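Local coordinates for response regulator (Helicobacter pylori, PDB 2PLN), which probably acts as an orphan response regulator that binds promoter DNA to control transcription, its N-terminal receiver domain being the part described here, at residues Val88-Ser93 with Asp111-Pro116. Sequence-based numbering, arbitrary orientation.
Sequences VVLVSS and DYIAKP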
loop_
_atom_site.group_PDB
_atom_site.type_symbol
_atom_site.label_atom_id
_atom_site.label_comp_id
_atom_site.label_asym_id
_atom_site.label_seq_id
_atom_site.Cartn_x
_atom_site.Cartn_y
_atom_site.Cartn_z
ATOM N N VAL A 88 -0.884 -10.082 7.579
ATOM C CA VAL A 88 -1.003 -9.044 6.570
ATOM C C VAL A 88 -1.460 -9.745 5.294
ATOM O O VAL A 88 -0.916 -10.797 4.926
ATOM C CB VAL A 88 0.356 -8.344 6.358
ATOM C CG1 VAL A 88 0.278 -7.309 5.263
ATOM C CG2 VAL A 88 0.842 -7.691 7.675
ATOM N N VAL A 89 -2.440 -9.151 4.615
ATOM C CA VAL A 89 -2.981 -9.716 3.399
ATOM C C VAL A 89 -2.835 -8.737 2.229
ATOM O O VAL A 89 -3.325 -7.592 2.288
ATOM C CB VAL A 89 -4.474 -10.083 3.585
ATOM C CG1 VAL A 89 -5.054 -10.578 2.283
ATOM C CG2 VAL A 89 -4.653 -11.098 4.754
ATOM N N LEU A 90 -2.166 -9.191 1.177
ATOM C CA LEU A 90 -1.956 -8.387 -0.054
ATOM C C LEU A 90 -2.662 -9.096 -1.180
ATOM O O LEU A 90 -2.496 -10.310 -1.361
ATOM C CB LEU A 90 -0.466 -8.251 -0.408
ATOM C CG LEU A 90 0.541 -7.932 0.717
ATOM C CD1 LEU A 90 1.934 -7.635 0.142
ATOM C CD2 LEU A 90 0.046 -6.729 1.603
ATOM N N VAL A 91 -3.481 -8.355 -1.909
ATOM C CA VAL A 91 -4.211 -8.909 -3.054
ATOM C C VAL A 91 -3.484 -8.381 -4.267
ATOM O O VAL A 91 -3.239 -7.185 -4.379
ATOM C CB VAL A 91 -5.688 -8.401 -3.074
ATOM C CG1 VAL A 91 -6.373 -8.746 -4.381
ATOM C CG2 VAL A 91 -6.474 -8.993 -1.897
ATOM N N SER A 92 -3.144 -9.278 -5.183
ATOM C CA SER A 92 -2.506 -8.902 -6.429
ATOM C C SER A 92 -3.391 -9.405 -7.597
ATOM O O SER A 92 -3.944 -10.518 -7.536
ATOM C CB SER A 92 -1.082 -9.483 -6.389
ATOM O OG SER A 92 -0.523 -9.623 -7.664
ATOM N N SER A 93 -3.559 -8.585 -8.633
ATOM C CA SER A 93 -4.537 -8.885 -9.717
ATOM C C SER A 93 -3.989 -8.595 -11.130
ATOM O O SER A 93 -3.430 -7.543 -11.366
ATOM C CB SER A 93 -5.835 -8.097 -9.471
ATOM O OG SER A 93 -6.833 -8.389 -10.442
ATOM N N ASP A 111 -3.208 -4.327 1.055
ATOM C CA ASP A 111 -2.801 -3.692 -0.164
ATOM C C ASP A 111 -3.488 -4.344 -1.347
ATOM O O ASP A 111 -4.040 -5.459 -1.247
ATOM C CB ASP A 111 -1.268 -3.783 -0.301
ATOM C CG ASP A 111 -0.653 -2.566 -1.000
ATOM O OD1 ASP A 111 -1.349 -1.896 -1.823
ATOM O OD2 ASP A 111 0.535 -2.239 -0.793
ATOM N N TYR A 112 -3.462 -3.630 -2.462
ATOM C CA TYR A 112 -3.979 -4.107 -3.736
ATOM C C TYR A 112 -2.949 -3.730 -4.801
ATOM O O TYR A 112 -2.598 -2.546 -4.961
ATOM C CB TYR A 112 -5.334 -3.455 -4.017
ATOM C CG TYR A 112 -6.007 -3.936 -5.288
ATOM C CD1 TYR A 112 -5.954 -3.174 -6.446
ATOM C CD2 TYR A 112 -6.715 -5.160 -5.335
ATOM C CE1 TYR A 112 -6.598 -3.610 -7.638
ATOM C CE2 TYR A 112 -7.359 -5.587 -6.523
ATOM C CZ TYR A 112 -7.284 -4.815 -7.658
ATOM O OH TYR A 112 -7.907 -5.255 -8.853
ATOM N N ILE A 113 -2.449 -4.731 -5.525
ATOM C CA ILE A 113 -1.265 -4.514 -6.346
ATOM C C ILE A 113 -1.611 -5.013 -7.746
ATOM O O ILE A 113 -2.042 -6.142 -7.906
ATOM C CB ILE A 113 -0.052 -5.292 -5.756
ATOM C CG1 ILE A 113 0.251 -4.834 -4.318
ATOM C CG2 ILE A 113 1.210 -5.203 -6.675
ATOM C CD1 ILE A 113 1.050 -5.836 -3.554
ATOM N N ALA A 114 -1.472 -4.159 -8.755
ATOM C CA ALA A 114 -1.708 -4.606 -10.128
ATOM C C ALA A 114 -0.548 -5.469 -10.606
ATOM O O ALA A 114 0.616 -5.190 -10.299
ATOM C CB ALA A 114 -1.869 -3.415 -11.063
ATOM N N LYS A 115 -0.893 -6.533 -11.326
ATOM C CA LYS A 115 0.076 -7.312 -12.083
ATOM C C LYS A 115 -0.026 -6.882 -13.546
ATOM O O LYS A 115 -1.131 -6.559 -14.020
ATOM C CB LYS A 115 -0.248 -8.794 -11.990
ATOM C CG LYS A 115 -0.028 -9.352 -10.608
ATOM C CD LYS A 115 -0.506 -10.786 -10.531
ATOM C CE LYS A 115 0.563 -11.733 -10.971
ATOM N NZ LYS A 115 -0.032 -13.106 -11.039
ATOM N N PRO A 116 1.086 -6.899 -14.277
ATOM C CA PRO A 116 2.441 -7.267 -13.782
ATOM C C PRO A 116 3.114 -6.291 -12.818
ATOM O O PRO A 116 2.832 -5.091 -12.863
ATOM C CB PRO A 116 3.266 -7.410 -15.077
ATOM C CG PRO A 116 2.504 -6.709 -16.129
ATOM C CD PRO A 116 1.062 -6.620 -15.726
#
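V91 and D111, I113 and V91, S93 and I113, and K115 and S93 are joined in turn by backbone hydrogen bonds, which set 88-93 beside 111-114 as parallel neighbours, the latter outermost in the chain's sheet. The straightest, V91 N to D111 O, measures 3.0 Å at 175°; the shortest, K115 N to S93 O at 2.7 Å, carries the pairing one residue past the strand. Only a weak bond at 3.5 Å, D111 N to V89 O, begins the series. CA-H...O contacts from Y112 to V91 O and from S92 to I113 O add to it.

Apolar contacts occupy both faces. On one, L90 CD2 touches D111 CB and L90 CD1 lies 4.2 Å from I113 CD1, next to helix 120-130. On the other, with CG anti to the backbone N (chi1 -177°), the Y112 ring leans back toward strand 88-93 and passes V91 and S93 obliquely: CD2 is 3.7 Å from V91 CG1, and OH is 3.6 Å from S93 CB. The phenol and S93 OG both bond E100 of helix 98-106, the helix of this right-handed beta-alpha-beta unit.

Polar side chains find their strongest partners outside the two segments. K115 lays CG 3.0 Å from S92 OG, then bends at chi3 (86°), and NZ reaches a salt bridge with E25; S92 OG itself bonds Y117. D111 OD1 receives its neighbour Y112 N, while the carboxylate pairs with R126 and R130 and with R126 of the second subunit.

K115, followed by a cis peptide to P116, probably corresponds to the lysine-proline pair that follows the last strand in CheY-like receivers. Backbone bonds thus fix the strand register, leaving side-chain charges to tie the loop just past the outer strand to E25 and D111 to the arginines of both subunits.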